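Local coordinates for Rev protein (Borrelia burgdorferi, PDB 5EQZ) that is of unknown function but belongs to the Borrelia REV family, is probably a lipoprotein, and folds as a single, elongated, all-helical chain, at residues 90-95 / 122-127; 22-27 / 65-70. All coordinates share one frame; numbering follows the deposited sequence.

Interaction 1: 90-95 / 122-127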
loop_
_atom_site.group_PDB
_atom_site.type_symbol
_atom_site.label_atom_id
_atom_site.label_comp_id
_atom_site.label_asym_id
_atom_site.label_seq_id
_atom_site.Cartn_x
_atom_site.Cartn_y
_atom_site.Cartn_z
ATOM N N THR A 90 -7.594 14.906 19.545
ATOM C CA THR A 90 -8.347 15.073 20.798
ATOM C C THR A 90 -9.699 15.757 20.603
ATOM O O THR A 90 -10.749 15.165 20.871
ATOM C CB THR A 90 -7.486 15.840 21.799
ATOM O OG1 THR A 90 -6.743 16.849 21.101
ATOM C CG2 THR A 90 -6.529 14.897 22.478
ATOM N N ASP A 91 -9.683 17.019 20.179
ATOM C CA ASP A 91 -10.922 17.769 19.963
ATOM C C ASP A 91 -11.381 17.546 18.523
ATOM O O ASP A 91 -11.300 18.420 17.666
ATOM C CB ASP A 91 -10.709 19.243 20.270
ATOM C CG ASP A 91 -10.308 19.493 21.715
ATOM O OD1 ASP A 91 -10.926 18.893 22.623
ATOM O OD2 ASP A 91 -9.370 20.288 21.939
ATOM N N LYS A 92 -11.872 16.330 18.275
ATOM C CA LYS A 92 -12.070 15.867 16.903
ATOM C C LYS A 92 -13.154 16.643 16.167
ATOM O O LYS A 92 -13.186 16.608 14.932
ATOM C CB LYS A 92 -12.411 14.375 16.886
ATOM C CG LYS A 92 -11.266 13.451 17.286
ATOM C CD LYS A 92 -11.659 11.997 17.063
ATOM C CE LYS A 92 -10.468 11.035 17.152
ATOM N NZ LYS A 92 -9.691 11.171 18.408
ATOM N N ASP A 93 -14.040 17.347 16.871
ATOM C CA ASP A 93 -15.066 18.076 16.146
ATOM C C ASP A 93 -14.630 19.473 15.734
ATOM O O ASP A 93 -15.367 20.138 15.006
ATOM C CB ASP A 93 -16.362 18.142 16.952
ATOM C CG ASP A 93 -16.923 16.773 17.242
ATOM O OD1 ASP A 93 -16.810 16.323 18.399
ATOM O OD2 ASP A 93 -17.426 16.127 16.296
ATOM N N GLN A 94 -13.450 19.924 16.150
ATOM C CA GLN A 94 -12.945 21.197 15.655
ATOM C C GLN A 94 -12.685 21.117 14.154
ATOM O O GLN A 94 -12.259 20.078 13.631
ATOM C CB GLN A 94 -11.654 21.594 16.372
ATOM C CG GLN A 94 -11.783 21.737 17.887
ATOM C CD GLN A 94 -12.831 22.765 18.295
ATOM O OE1 GLN A 94 -12.656 23.955 18.066
ATOM N NE2 GLN A 94 -13.916 22.310 18.912
ATOM N N ASP A 95 -12.932 22.237 13.467
ATOM C CA ASP A 95 -12.637 22.330 12.035
ATOM C C ASP A 95 -11.243 21.808 11.723
ATOM O O ASP A 95 -11.061 21.009 10.792
ATOM C CB ASP A 95 -12.760 23.780 11.549
ATOM C CG ASP A 95 -14.202 24.218 11.317
ATOM O OD1 ASP A 95 -15.129 23.427 11.597
ATOM O OD2 ASP A 95 -14.398 25.371 10.854
ATOM N N ASN A 122 -19.470 14.834 14.498
ATOM C CA ASN A 122 -18.983 14.617 13.143
ATOM C C ASN A 122 -17.506 14.241 13.133
ATOM O O ASN A 122 -17.048 13.538 12.221
ATOM C CB ASN A 122 -19.229 15.862 12.288
ATOM C CG ASN A 122 -20.561 15.808 11.556
ATOM O OD1 ASN A 122 -21.333 14.861 11.722
ATOM N ND2 ASN A 122 -20.844 16.828 10.755
ATOM N N GLY A 123 -16.743 14.690 14.132
ATOM C CA GLY A 123 -15.325 14.367 14.157
ATOM C C GLY A 123 -15.070 12.923 14.546
ATOM O O GLY A 123 -14.344 12.201 13.849
ATOM N N ASP A 124 -15.646 12.487 15.679
ATOM C CA ASP A 124 -15.535 11.089 16.086
ATOM C C ASP A 124 -16.090 10.162 15.021
ATOM O O ASP A 124 -15.643 9.020 14.903
ATOM C CB ASP A 124 -16.269 10.837 17.404
ATOM C CG ASP A 124 -15.473 11.278 18.623
ATOM O OD1 ASP A 124 -14.329 10.806 18.799
ATOM O OD2 ASP A 124 -16.004 12.077 19.423
ATOM N N LYS A 125 -17.071 10.627 14.249
ATOM C CA LYS A 125 -17.623 9.802 13.185
ATOM C C LYS A 125 -16.664 9.709 12.002
ATOM O O LYS A 125 -16.479 8.627 11.430
ATOM C CB LYS A 125 -18.973 10.357 12.759
ATOM C CG LYS A 125 -19.395 10.022 11.359
ATOM C CD LYS A 125 -20.856 10.417 11.163
ATOM C CE LYS A 125 -21.460 9.731 9.959
ATOM N NZ LYS A 125 -22.038 8.411 10.325
ATOM N N MET A 126 -16.059 10.833 11.608
ATOM C CA MET A 126 -15.001 10.773 10.604
ATOM C C MET A 126 -13.844 9.898 11.075
ATOM O O MET A 126 -13.314 9.090 10.307
ATOM C CB MET A 126 -14.485 12.169 10.268
ATOM C CG MET A 126 -15.392 13.012 9.404
ATOM S SD MET A 126 -14.602 14.632 9.306
ATOM C CE MET A 126 -13.334 14.290 8.113
ATOM N N SER A 127 -13.435 10.056 12.333
ATOM C CA SER A 127 -12.371 9.227 12.884
ATOM C C SER A 127 -12.707 7.744 12.744
ATOM O O SER A 127 -11.904 6.956 12.218
ATOM C CB SER A 127 -12.144 9.596 14.347
ATOM O OG SER A 127 -10.916 9.073 14.805
#

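Interaction 2: 22-27 / 65-70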
loop_
_atom_site.group_PDB
_atom_site.type_symbol
_atom_site.label_atom_id
_atom_site.label_comp_id
_atom_site.label_asym_id
_atom_site.label_seq_id
_atom_site.Cartn_x
_atom_site.Cartn_y
_atom_site.Cartn_z
ATOM N N ASP A 22 6.879 -1.255 -12.413
ATOM C CA ASP A 22 5.580 -1.005 -11.784
ATOM C C ASP A 22 5.694 -1.040 -10.264
ATOM O O ASP A 22 5.118 -0.186 -9.577
ATOM C CB ASP A 22 4.549 -2.033 -12.260
ATOM C CG ASP A 22 4.065 -1.786 -13.678
ATOM O OD1 ASP A 22 4.042 -0.628 -14.130
ATOM O OD2 ASP A 22 3.661 -2.770 -14.329
ATOM N N VAL A 23 6.433 -2.020 -9.719
ATOM C CA VAL A 23 6.612 -2.132 -8.271
ATOM C C VAL A 23 7.339 -0.913 -7.722
ATOM O O VAL A 23 6.984 -0.385 -6.656
ATOM C CB VAL A 23 7.353 -3.440 -7.931
ATOM C CG1 VAL A 23 7.918 -3.424 -6.500
ATOM C CG2 VAL A 23 6.427 -4.624 -8.135
ATOM N N LEU A 24 8.337 -0.415 -8.452
ATOM C CA LEU A 24 9.084 0.747 -7.986
ATOM C C LEU A 24 8.239 2.017 -7.971
ATOM O O LEU A 24 8.615 2.976 -7.290
ATOM C CB LEU A 24 10.326 0.963 -8.858
ATOM C CG LEU A 24 11.421 -0.100 -8.728
ATOM C CD1 LEU A 24 12.553 0.203 -9.708
ATOM C CD2 LEU A 24 11.940 -0.198 -7.294
ATOM N N ALA A 25 7.121 2.043 -8.693
ATOM C CA ALA A 25 6.207 3.190 -8.707
ATOM C C ALA A 25 5.146 3.133 -7.614
ATOM O O ALA A 25 4.371 4.100 -7.472
ATOM C CB ALA A 25 5.507 3.301 -10.066
ATOM N N LEU A 26 5.084 2.038 -6.861
ATOM C CA LEU A 26 4.201 1.962 -5.703
ATOM C C LEU A 26 4.554 3.071 -4.717
ATOM O O LEU A 26 5.732 3.365 -4.477
ATOM C CB LEU A 26 4.339 0.597 -5.026
ATOM C CG LEU A 26 3.690 -0.609 -5.707
ATOM C CD1 LEU A 26 4.181 -1.919 -5.063
ATOM C CD2 LEU A 26 2.177 -0.526 -5.683
ATOM N N VAL A 27 3.525 3.700 -4.143
ATOM C CA VAL A 27 3.704 4.711 -3.117
ATOM C C VAL A 27 2.700 4.447 -2.006
ATOM O O VAL A 27 1.876 3.534 -2.088
ATOM C CB VAL A 27 3.557 6.138 -3.685
ATOM C CG1 VAL A 27 4.776 6.479 -4.535
ATOM C CG2 VAL A 27 2.286 6.255 -4.525
ATOM N N GLN A 65 11.469 -9.242 -5.728
ATOM C CA GLN A 65 10.820 -9.519 -4.448
ATOM C C GLN A 65 11.284 -8.549 -3.366
ATOM O O GLN A 65 10.459 -8.045 -2.588
ATOM C CB GLN A 65 11.065 -10.962 -4.008
ATOM C CG GLN A 65 10.716 -12.010 -5.058
ATOM C CD GLN A 65 11.459 -13.321 -4.829
ATOM O OE1 GLN A 65 11.287 -13.955 -3.799
ATOM N NE2 GLN A 65 12.285 -13.724 -5.782
ATOM N N ASN A 66 12.591 -8.265 -3.297
ATOM C CA ASN A 66 13.090 -7.362 -2.260
ATOM C C ASN A 66 12.438 -5.987 -2.372
ATOM O O ASN A 66 12.018 -5.398 -1.361
ATOM C CB ASN A 66 14.607 -7.228 -2.340
ATOM C CG ASN A 66 15.329 -8.489 -1.901
ATOM O OD1 ASN A 66 14.760 -9.348 -1.230
ATOM N ND2 ASN A 66 16.601 -8.593 -2.267
ATOM N N SER A 67 12.352 -5.454 -3.595
ATOM C CA SER A 67 11.756 -4.127 -3.775
ATOM C C SER A 67 10.287 -4.129 -3.392
ATOM O O SER A 67 9.800 -3.173 -2.773
ATOM C CB SER A 67 11.919 -3.661 -5.222
ATOM O OG SER A 67 13.273 -3.316 -5.481
ATOM N N PHE A 68 9.562 -5.191 -3.739
ATOM C CA PHE A 68 8.154 -5.244 -3.360
ATOM C C PHE A 68 7.997 -5.275 -1.847
ATOM O O PHE A 68 7.168 -4.556 -1.282
ATOM C CB PHE A 68 7.459 -6.454 -3.966
ATOM C CG PHE A 68 6.020 -6.561 -3.545
ATOM C CD1 PHE A 68 5.053 -5.801 -4.187
ATOM C CD2 PHE A 68 5.646 -7.371 -2.489
ATOM C CE1 PHE A 68 3.722 -5.860 -3.782
ATOM C CE2 PHE A 68 4.313 -7.429 -2.074
ATOM C CZ PHE A 68 3.353 -6.677 -2.732
ATOM N N GLN A 69 8.769 -6.125 -1.168
ATOM C CA GLN A 69 8.655 -6.181 0.284
ATOM C C GLN A 69 8.975 -4.833 0.920
ATOM O O GLN A 69 8.375 -4.464 1.939
ATOM C CB GLN A 69 9.559 -7.286 0.831
ATOM C CG GLN A 69 9.026 -8.699 0.561
ATOM C CD GLN A 69 7.639 -8.954 1.168
ATOM O OE1 GLN A 69 7.346 -8.540 2.296
ATOM N NE2 GLN A 69 6.782 -9.638 0.411
ATOM N N ASP A 70 9.888 -4.064 0.326
ATOM C CA ASP A 70 10.200 -2.759 0.901
ATOM C C ASP A 70 9.078 -1.759 0.650
ATOM O O ASP A 70 8.771 -0.931 1.523
ATOM C CB ASP A 70 11.514 -2.239 0.340
ATOM C CG ASP A 70 12.705 -3.058 0.802
ATOM O OD1 ASP A 70 12.617 -3.761 1.840
ATOM O OD2 ASP A 70 13.738 -2.991 0.121
#

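Interaction 1: 90-95 / 122-127
Asp93 and Gly123 make the polar contact between the 90-95 loop and the start of helix 122-142. Gly123 N donates to Asp93 OD2 at 2.7 Å with a nearly straight N-H...O angle of 165°, but it meets the oxygen from above the carboxylate, 38° out of its plane. Asn122 N also lies 3.0 Å from Asp93 OD2, yet its N-H points badly, so the proximity is not a second bond. Placed beside the first-turn amides, the carboxylate would probably interact favourably with the helix dipole. A counter-effect may come from Asp124, whose OD2 is 4.4 Å from Asp93 OD1, like charge facing like.

Backbone packing is close here. The CA atoms of Asp93 and Gly123 are 4.2 Å apart, a separation permitted by glycine's missing side chain, and Lys92 O receives a CA-H...O contact from Gly123 CA at 3.2 Å.

The third component is the aliphatic part of Lys92, which crosses the Asp124 side chain at about a right angle. Its CD lies 3.4 Å from Asp124 OD1, and CE reaches Ser127 OG, one turn further along the helix, at 3.1 Å. The chain stays extended until chi4, where it turns (torsion 54°), bringing NZ to the carbonyl oxygen of Glu87, its hydrogen-bond partner. Lys92 NZ and Asp124 OD1 remain 4.7 Å apart, too far for a salt bridge although the charges are opposite.

Lys92 and Asp93 are the central residues of a type I beta turn from Asp91 to Gln94, closed by Gln94 N bonding to Asp91 O. Gln94 is the N-cap of helix 95-107; the arrangement is thus an interhelical turn whose central aspartate binds the N-terminal turn of another helix.

Interaction 2: 22-27 / 65-70
The Phe68 ring is approached obliquely by the branches of Leu26 and Val23, through Leu26 CD1 and Val23 CG2. Leu26 CD1 comes to 4.1 Å from Phe68 CD1 and to 4.2 Å from Phe68 CE1. At the ring's edge, in its plane, sits the amide nitrogen NE2 of the next residue, Gln69. Lys39 and Ile42 of helix 32-48 also touch Phe68, so that a third helix joins the packing. With CG anti to the backbone N (chi1 178°), the ring lies alongside Leu26 CD1, while Phe68 CA and CB are left to Val23 CG1.

Val23 packs against the helix backbone rather than the ring's centre. Its CG1, itself anti to the backbone N (chi1 164°), rests 3.6 Å from Phe68 CA and 4.0 Å from Phe68 CB. This fits the backbone register, in which the CA atoms of Val23 and Phe68, 6.0 Å apart, are the nearest such pair between the segments.

Near the contact's more exposed margin, Leu24 CD2 lies 3.8 Å from Ser67 OG. That hydroxyl has a weak hydrogen bond to the carbonyl oxygen of Asn63 in its own helix, so the leucine methyl covers a polar atom already engaged. The carbonyl oxygens of Leu24 and Leu26 both accept from Lys71 NZ, giving the chain around Leu24-Leu26 a polar link to helix 55-88 beside the apolar patch.

Between the two segments themselves, the 178 Å² of buried surface involves no hydrogen bond or salt bridge: cohesion here rests on hydrophobic burial and van der Waals contact, forces that depend on shape more than on exact angles.

Overall arrangement
Interaction 2 sits midway along helix 55-88, about 10 Å from the centre of the chain to its own centre; interaction 1 uses the loop that follows this helix and is centred about 25 Å from the chain's centre. The centres of the two contacts are 34 Å apart and their nearest atoms about 20 Å, so they do not touch. Chemistry follows position: the inner contact is apolar and mostly buried, whereas the peripheral one, partly buried, combines a carboxylate-amide bond with charged side chains. One packs the last part of helix 10-24 and the turn after it against the side of helix 55-88; the other joins an interhelical turn to a helix start.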